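Side-chain contacts in proteolytically activated form of PPO4 Tyrosinase (PDB 4OUA), which oxidises monophenols and o-diphenols to reactive o-quinones at a two-copper centre, probably initiating melanin formation: residues A[219-222]-A[223-227]; A[287-290]-A[291-294]; A[335-338]-A[339-342]. One frame throughout, in Å; residues are numbered along the deposited sequence.

Contact 1: residues A[219-222]-A[223-227]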
loop_
_atom_site.group_PDB
_atom_site.type_symbol
_atom_site.label_atom_id
_atom_site.label_comp_id
_atom_site.label_asym_id
_atom_site.label_seq_id
_atom_site.Cartn_x
_atom_site.Cartn_y
_atom_site.Cartn_z
ATOM N N THR A 219 5.790 9.790 -13.392
ATOM C CA THR A 219 6.496 9.504 -12.148
ATOM C C THR A 219 7.771 10.329 -12.034
ATOM O O THR A 219 8.103 10.826 -10.960
ATOM C CB THR A 219 6.853 8.015 -12.033
ATOM O OG1 THR A 219 5.663 7.225 -12.158
ATOM C CG2 THR A 219 7.506 7.730 -10.690
ATOM N N TYR A 220 8.478 10.465 -13.149
ATOM C CA TYR A 220 9.708 11.247 -13.197
ATOM C C TYR A 220 9.468 12.687 -12.755
ATOM O O TYR A 220 10.126 13.180 -11.839
ATOM C CB TYR A 220 10.300 11.216 -14.609
ATOM C CG TYR A 220 11.595 11.978 -14.760
ATOM C CD1 TYR A 220 12.797 11.439 -14.324
ATOM C CD2 TYR A 220 11.617 13.236 -15.351
ATOM C CE1 TYR A 220 13.984 12.134 -14.463
ATOM C CE2 TYR A 220 12.803 13.938 -15.496
ATOM C CZ TYR A 220 13.981 13.382 -15.050
ATOM O OH TYR A 220 15.159 14.078 -15.192
ATOM N N ASN A 221 8.515 13.351 -13.402
ATOM C CA ASN A 221 8.212 14.748 -13.105
ATOM C C ASN A 221 7.692 14.948 -11.685
ATOM O O ASN A 221 7.867 16.014 -11.096
ATOM C CB ASN A 221 7.194 15.296 -14.106
ATOM C CG ASN A 221 7.712 15.284 -15.529
ATOM O OD1 ASN A 221 8.869 15.620 -15.785
ATOM N ND2 ASN A 221 6.858 14.890 -16.466
ATOM N N MET A 222 7.051 13.919 -11.143
ATOM C CA MET A 222 6.516 13.980 -9.787
ATOM C C MET A 222 7.640 13.994 -8.762
ATOM O O MET A 222 7.637 14.798 -7.830
ATOM C CB MET A 222 5.577 12.799 -9.534
ATOM C CG MET A 222 5.096 12.659 -8.095
ATOM S SD MET A 222 6.126 11.551 -7.112
ATOM C CE MET A 222 6.115 10.081 -8.134
ATOM N N LEU A 223 8.607 13.102 -8.952
ATOM C CA LEU A 223 9.711 12.938 -8.015
ATOM C C LEU A 223 10.677 14.120 -8.025
ATOM O O LEU A 223 11.098 14.598 -6.972
ATOM C CB LEU A 223 10.472 11.648 -8.328
ATOM C CG LEU A 223 9.698 10.347 -8.109
ATOM C CD1 LEU A 223 10.466 9.154 -8.662
ATOM C CD2 LEU A 223 9.391 10.154 -6.631
ATOM N N LYS A 224 11.024 14.591 -9.219
ATOM C CA LYS A 224 12.055 15.614 -9.362
ATOM C C LYS A 224 11.557 17.031 -9.091
ATOM O O LYS A 224 12.270 17.837 -8.496
ATOM C CB LYS A 224 12.666 15.557 -10.764
ATOM C CG LYS A 224 13.413 14.270 -11.068
ATOM C CD LYS A 224 14.589 14.531 -11.991
ATOM C CE LYS A 224 15.562 15.515 -11.359
ATOM N NZ LYS A 224 16.758 15.762 -12.211
ATOM N N PHE A 225 10.339 17.335 -9.527
ATOM C CA PHE A 225 9.858 18.714 -9.502
ATOM C C PHE A 225 8.691 18.929 -8.546
ATOM O O PHE A 225 7.530 18.923 -8.954
ATOM C CB PHE A 225 9.465 19.146 -10.915
ATOM C CG PHE A 225 10.493 18.799 -11.954
ATOM C CD1 PHE A 225 11.691 19.492 -12.021
ATOM C CD2 PHE A 225 10.268 17.773 -12.855
ATOM C CE1 PHE A 225 12.642 19.173 -12.973
ATOM C CE2 PHE A 225 11.214 17.451 -13.810
ATOM C CZ PHE A 225 12.403 18.152 -13.869
ATOM N N ASN A 226 9.019 19.129 -7.273
ATOM C CA ASN A 226 8.038 19.409 -6.227
ATOM C C ASN A 226 8.704 20.056 -5.018
ATOM O O ASN A 226 9.152 19.363 -4.105
ATOM C CB ASN A 226 7.317 18.130 -5.793
ATOM C CG ASN A 226 6.119 17.811 -6.659
ATOM O OD1 ASN A 226 5.074 18.454 -6.555
ATOM N ND2 ASN A 226 6.260 16.805 -7.514
ATOM N N ALA A 227 8.773 21.383 -5.013
ATOM C CA ALA A 227 9.442 22.103 -3.935
ATOM C C ALA A 227 8.529 22.272 -2.724
ATOM O O ALA A 227 8.943 22.041 -1.588
ATOM C CB ALA A 227 9.927 23.456 -4.426
#

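Contact 2: residues A[287-290]-A[291-294]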
loop_
_atom_site.group_PDB
_atom_site.type_symbol
_atom_site.label_atom_id
_atom_site.label_comp_id
_atom_site.label_asym_id
_atom_site.label_seq_id
_atom_site.Cartn_x
_atom_site.Cartn_y
_atom_site.Cartn_z
ATOM N N ARG A 287 7.569 4.452 -1.322
ATOM C CA ARG A 287 8.955 4.491 -1.772
ATOM C C ARG A 287 9.238 5.800 -2.495
ATOM O O ARG A 287 10.337 6.346 -2.410
ATOM C CB ARG A 287 9.268 3.307 -2.687
ATOM C CG ARG A 287 10.740 3.185 -3.048
ATOM C CD ARG A 287 11.007 1.957 -3.899
ATOM N NE ARG A 287 10.546 2.140 -5.271
ATOM C CZ ARG A 287 11.345 2.423 -6.293
ATOM N NH1 ARG A 287 12.651 2.549 -6.101
ATOM N NH2 ARG A 287 10.841 2.575 -7.508
ATOM N N HIS A 288 8.233 6.294 -3.212
ATOM C CA HIS A 288 8.331 7.578 -3.890
ATOM C C HIS A 288 8.551 8.687 -2.869
ATOM O O HIS A 288 9.367 9.586 -3.074
ATOM C CB HIS A 288 7.070 7.854 -4.714
ATOM C CG HIS A 288 6.947 6.996 -5.934
ATOM N ND1 HIS A 288 5.795 6.936 -6.688
ATOM C CD2 HIS A 288 7.834 6.169 -6.538
ATOM C CE1 HIS A 288 5.976 6.109 -7.703
ATOM N NE2 HIS A 288 7.204 5.629 -7.633
ATOM N N LEU A 289 7.817 8.607 -1.764
ATOM C CA LEU A 289 7.952 9.573 -0.685
ATOM C C LEU A 289 9.363 9.546 -0.108
ATOM O O LEU A 289 9.940 10.591 0.184
ATOM C CB LEU A 289 6.922 9.294 0.410
ATOM C CG LEU A 289 6.873 10.292 1.566
ATOM C CD1 LEU A 289 6.608 11.692 1.044
ATOM C CD2 LEU A 289 5.812 9.880 2.570
ATOM N N SER A 290 9.916 8.346 0.047
ATOM C CA SER A 290 11.277 8.187 0.551
ATOM C C SER A 290 12.292 8.776 -0.422
ATOM O O SER A 290 13.238 9.446 -0.010
ATOM C CB SER A 290 11.593 6.710 0.807
ATOM O OG SER A 290 10.817 6.193 1.873
ATOM N N LEU A 291 12.089 8.522 -1.712
ATOM C CA LEU A 291 12.974 9.042 -2.749
ATOM C C LEU A 291 12.878 10.561 -2.841
ATOM O O LEU A 291 13.890 11.254 -2.958
ATOM C CB LEU A 291 12.643 8.418 -4.105
ATOM C CG LEU A 291 13.039 6.956 -4.311
ATOM C CD1 LEU A 291 12.683 6.500 -5.717
ATOM C CD2 LEU A 291 14.521 6.760 -4.045
ATOM N N TRP A 292 11.652 11.067 -2.788
ATOM C CA TRP A 292 11.406 12.503 -2.839
ATOM C C TRP A 292 12.051 13.207 -1.649
ATOM O O TRP A 292 12.581 14.309 -1.786
ATOM C CB TRP A 292 9.903 12.781 -2.878
ATOM C CG TRP A 292 9.551 14.226 -2.751
ATOM C CD1 TRP A 292 9.435 15.135 -3.762
ATOM C CD2 TRP A 292 9.258 14.931 -1.540
ATOM N NE1 TRP A 292 9.091 16.365 -3.254
ATOM C CE2 TRP A 292 8.977 16.267 -1.895
ATOM C CE3 TRP A 292 9.208 14.565 -0.192
ATOM C CZ2 TRP A 292 8.650 17.235 -0.947
ATOM C CZ3 TRP A 292 8.883 15.528 0.745
ATOM C CH2 TRP A 292 8.609 16.847 0.363
ATOM N N GLN A 293 12.008 12.562 -0.486
ATOM C CA GLN A 293 12.644 13.101 0.714
ATOM C C GLN A 293 14.143 13.282 0.508
ATOM O O GLN A 293 14.745 14.206 1.053
ATOM C CB GLN A 293 12.394 12.189 1.918
ATOM C CG GLN A 293 10.961 12.174 2.420
ATOM C CD GLN A 293 10.756 11.183 3.548
ATOM O OE1 GLN A 293 9.852 10.347 3.500
ATOM N NE2 GLN A 293 11.599 11.267 4.571
ATOM N N ALA A 294 14.740 12.395 -0.281
ATOM C CA ALA A 294 16.168 12.458 -0.558
ATOM C C ALA A 294 16.509 13.690 -1.393
ATOM O O ALA A 294 17.574 14.285 -1.232
ATOM C CB ALA A 294 16.625 11.194 -1.265
#

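Contact 3: residues A[335-338]-A[339-342]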
loop_
_atom_site.group_PDB
_atom_site.type_symbol
_atom_site.label_atom_id
_atom_site.label_comp_id
_atom_site.label_asym_id
_atom_site.label_seq_id
_atom_site.Cartn_x
_atom_site.Cartn_y
_atom_site.Cartn_z
ATOM N N PRO A 335 -1.599 8.710 19.578
ATOM C CA PRO A 335 -1.835 8.624 18.133
ATOM C C PRO A 335 -0.586 8.992 17.338
ATOM O O PRO A 335 0.271 9.714 17.847
ATOM C CB PRO A 335 -2.954 9.648 17.892
ATOM C CG PRO A 335 -3.545 9.916 19.240
ATOM C CD PRO A 335 -2.412 9.764 20.203
ATOM N N TRP A 336 -0.485 8.498 16.109
ATOM C CA TRP A 336 0.625 8.857 15.237
ATOM C C TRP A 336 0.467 10.276 14.700
ATOM O O TRP A 336 -0.645 10.792 14.589
ATOM C CB TRP A 336 0.742 7.872 14.072
ATOM C CG TRP A 336 1.599 6.682 14.367
ATOM C CD1 TRP A 336 1.179 5.410 14.628
ATOM C CD2 TRP A 336 3.029 6.653 14.433
ATOM N NE1 TRP A 336 2.259 4.591 14.851
ATOM C CE2 TRP A 336 3.407 5.330 14.739
ATOM C CE3 TRP A 336 4.027 7.618 14.266
ATOM C CZ2 TRP A 336 4.739 4.947 14.878
ATOM C CZ3 TRP A 336 5.350 7.237 14.405
ATOM C CH2 TRP A 336 5.694 5.913 14.709
ATOM N N THR A 337 1.592 10.900 14.371
ATOM C CA THR A 337 1.590 12.216 13.748
ATOM C C THR A 337 2.578 12.238 12.586
ATOM O O THR A 337 3.406 11.335 12.448
ATOM C CB THR A 337 1.937 13.328 14.757
ATOM O OG1 THR A 337 3.187 13.029 15.390
ATOM C CG2 THR A 337 0.852 13.438 15.818
ATOM N N SER A 338 2.483 13.268 11.754
ATOM C CA SER A 338 3.289 13.356 10.544
ATOM C C SER A 338 4.749 13.705 10.834
ATOM O O SER A 338 5.646 13.317 10.084
ATOM C CB SER A 338 2.688 14.388 9.591
ATOM O OG SER A 338 1.382 14.008 9.187
ATOM N N VAL A 339 4.979 14.436 11.921
ATOM C CA VAL A 339 6.314 14.931 12.254
ATOM C C VAL A 339 7.376 13.828 12.298
ATOM O O VAL A 339 8.398 13.927 11.621
ATOM C CB VAL A 339 6.312 15.666 13.610
ATOM C CG1 VAL A 339 7.713 16.158 13.946
ATOM C CG2 VAL A 339 5.329 16.823 13.586
ATOM N N PRO A 340 7.141 12.776 13.101
ATOM C CA PRO A 340 8.129 11.698 13.227
ATOM C C PRO A 340 8.214 10.787 12.002
ATOM O O PRO A 340 9.228 10.112 11.819
ATOM C CB PRO A 340 7.628 10.911 14.443
ATOM C CG PRO A 340 6.165 11.166 14.472
ATOM C CD PRO A 340 5.990 12.577 13.999
ATOM N N LEU A 341 7.173 10.778 11.173
ATOM C CA LEU A 341 7.087 9.834 10.060
ATOM C C LEU A 341 8.048 10.147 8.917
ATOM O O LEU A 341 7.954 9.553 7.841
ATOM C CB LEU A 341 5.656 9.783 9.523
ATOM C CG LEU A 341 4.625 9.172 10.469
ATOM C CD1 LEU A 341 3.275 9.053 9.781
ATOM C CD2 LEU A 341 5.103 7.818 10.973
ATOM N N THR A 342 8.970 11.075 9.145
ATOM C CA THR A 342 9.998 11.372 8.156
ATOM C C THR A 342 11.042 10.265 8.152
ATOM O O THR A 342 11.753 10.070 7.168
ATOM C CB THR A 342 10.685 12.721 8.430
ATOM O OG1 THR A 342 11.320 12.685 9.714
ATOM C CG2 THR A 342 9.670 13.853 8.397
#

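Contact 1: residues A[219-222]-A[223-227]
In Tyr220, CG stands anti to the backbone N (chi1 -179°), whereas in Lys224, one helical turn later, CG lies beside its own N and opposite the carbonyl carbon (chi1 -64°); the two settings bring aromatic ring and aliphatic chain together on one flank. The lysine then bends at its second and third torsions, and its methylenes run over the ring. Lys224 CG is 4.2 Å from the centroid of the Tyr220 ring, displaced toward the rim, which makes a CH-pi contact over one face, and Lys224 CD comes to 3.3 Å from Tyr220 CZ. Both polar ends converge on Asp374 of helix 362-377: Tyr220 OH by a hydrogen bond, Lys224 NZ by a salt bridge. With a leucine in place of Tyr220, Asp374 would probably lose its hydroxyl partner, and the lysine methylenes the flat surface that limits their turning.

Alongside, the Asn221 amide meets the rim of the Phe225 ring, OD1 to CE2 at 3.6 Å with the two planes 35° apart. Lys224 CB sits above the centre of that same phenyl ring. On the buried flank Thr219 CG2 and Leu223 CD1 run side by side at 3.9 Å, and Met222 SD touches Leu223 CD2 at 3.6 Å; His288 of helix 277-295 packs against all three residues.

Phe225 N still reaches Asn221 O at 3.2 Å, although Phe225 is the first residue to leave helical torsions. Asn226 ND2 then turns back to Met222 O, but the modelled 2.5 Å is implausibly short and its exact length doubtful. Asn244 receives a bond from Asn226 ND2 and gives one to Asn221 O. Helical i to i+4 pairs running out into a side-chain-to-carbonyl link mark the C-terminal end of helix 201-224, within the tyrosinase central domain.

Contact 2: residues A[287-290]-A[291-294]
Leu291 and Arg287 are joined first through the backbone, Leu291 N donating to Arg287 O at 2.9 Å. The next two bonds of the same i to i+4 pattern follow: Trp292 N reaches His288 O at 2.7 Å with an N-H...O angle of 161°, and Gln293 N reaches Leu289 O at 2.9 Å. The last bond, Ala294 N to Ser290 O at 3.3 Å, is weak.

Side-chain contacts lie three and four residues apart. The apolar one joins Leu289 to Trp292: the leucine has CG anti to its backbone N (chi1 -176°), which carries CG and its methyls along the helix until CD1 stands 4.1 Å from Trp292 CE3 on the six-membered part of the indole. Leu291 lies beside Arg287, pointing the same way, and its methyl CD1 sits over one face of the flat, charged guanidinium, 4.0 Å from NH1.

These residues belong to helix 277-295, which also supplies the copper ligand His282; it is one of the helices of the bundle that holds the two-copper centre in tyrosinases. His288 is on the side of this helix toward helix 201-224.

The polar and charged ends find partners beyond the two segments. The guanidinium of Arg287 forms salt bridges through NH1 to Asp353 and through NH2 to Asp132, while NE donates to Asn284 OD1; with three nitrogens engaged, the group's rotation is probably fixed and its buried charge compensated. Gln293, extended beyond CG, sets OE1 3.6 Å from Leu289 CG and spends that oxygen on Arg91 NH1 of helix 86-109, while its NE2 donates to Thr342 O. Ser290 OG turns back to a weak bond with Asp286 O.

Contact 3: residues A[335-338]-A[339-342]
Trp336 and Leu341 provide the apolar part of this local fold-back. The leucine methyl CD2 lies 3.5 Å from Trp336 CE3, approaching the six-membered part of the indole obliquely. Leu341 holds CG beside its backbone N and opposite its carbonyl carbon (chi1 -68°), which sends CG and its methyls back across the preceding residues to the indole. Pro340 joins from another direction: its CG stands near the indole plane at the ring edge, 4.0 Å from Trp336 CZ3. One tryptophan thus meets two consecutive residues, four and five positions on, both on its six-membered part.

Contacts of oxygen with carbon come next. Thr337 OG1 occupies the position between its own N and carbonyl carbon (chi1 55°), and from there it faces the proline ring, 3.2 Å from Pro340 CD, the two side chains crossing at about a right angle. The carbonyl oxygen of Thr337 faces the other neighbour, 3.2 Å from Leu341 CG. Both are van der Waals approaches.

A single, weak hydrogen bond links the two halves: Leu341 N to Ser338 O at 3.2 Å, with an N-H...O angle of 133°. Ser338 O is also held by Trp300 NE1, so two donors share this oxygen. The polar side chains look elsewhere, Ser338 OG to Thr88 OG1 and Trp336 NE1 to Thr5 O, while Leu341 O accepts from Arg91 NH1.

Residues 338-341, with Val339 and Pro340 both in the right-handed helical region and an i to i+3 bond across them, form a type I beta turn. It lies in the long loop between strands 318-319 and 349-350, where Trp336 meets Val92 and Leu341 meets Thr88, laying the loop against helix 86-109, the helix that bears the copper ligand His90.

How the contacts relate
Contact 2 is the middle member of the three. Its centre is 10 Å from that of contact 1, with which it shares a probable hydrogen bond, Trp292 NE1 to Asn226 O at 3.1 Å, and packing of Met222 CE on His288 ND1. Toward contact 3, 16 Å away between centres, Gln293 NE2 reaches Thr342 O at 2.9 Å. Contacts 1 and 3 do not meet; their nearest atoms are about 13 Å apart. None of the three supplies a copper ligand: the side chains of His288, Met222 and Leu341 are about 11, 13 and 14 Å from a copper ion, His288 being about 7 Å from His250 and Leu341 about 9 Å from His90.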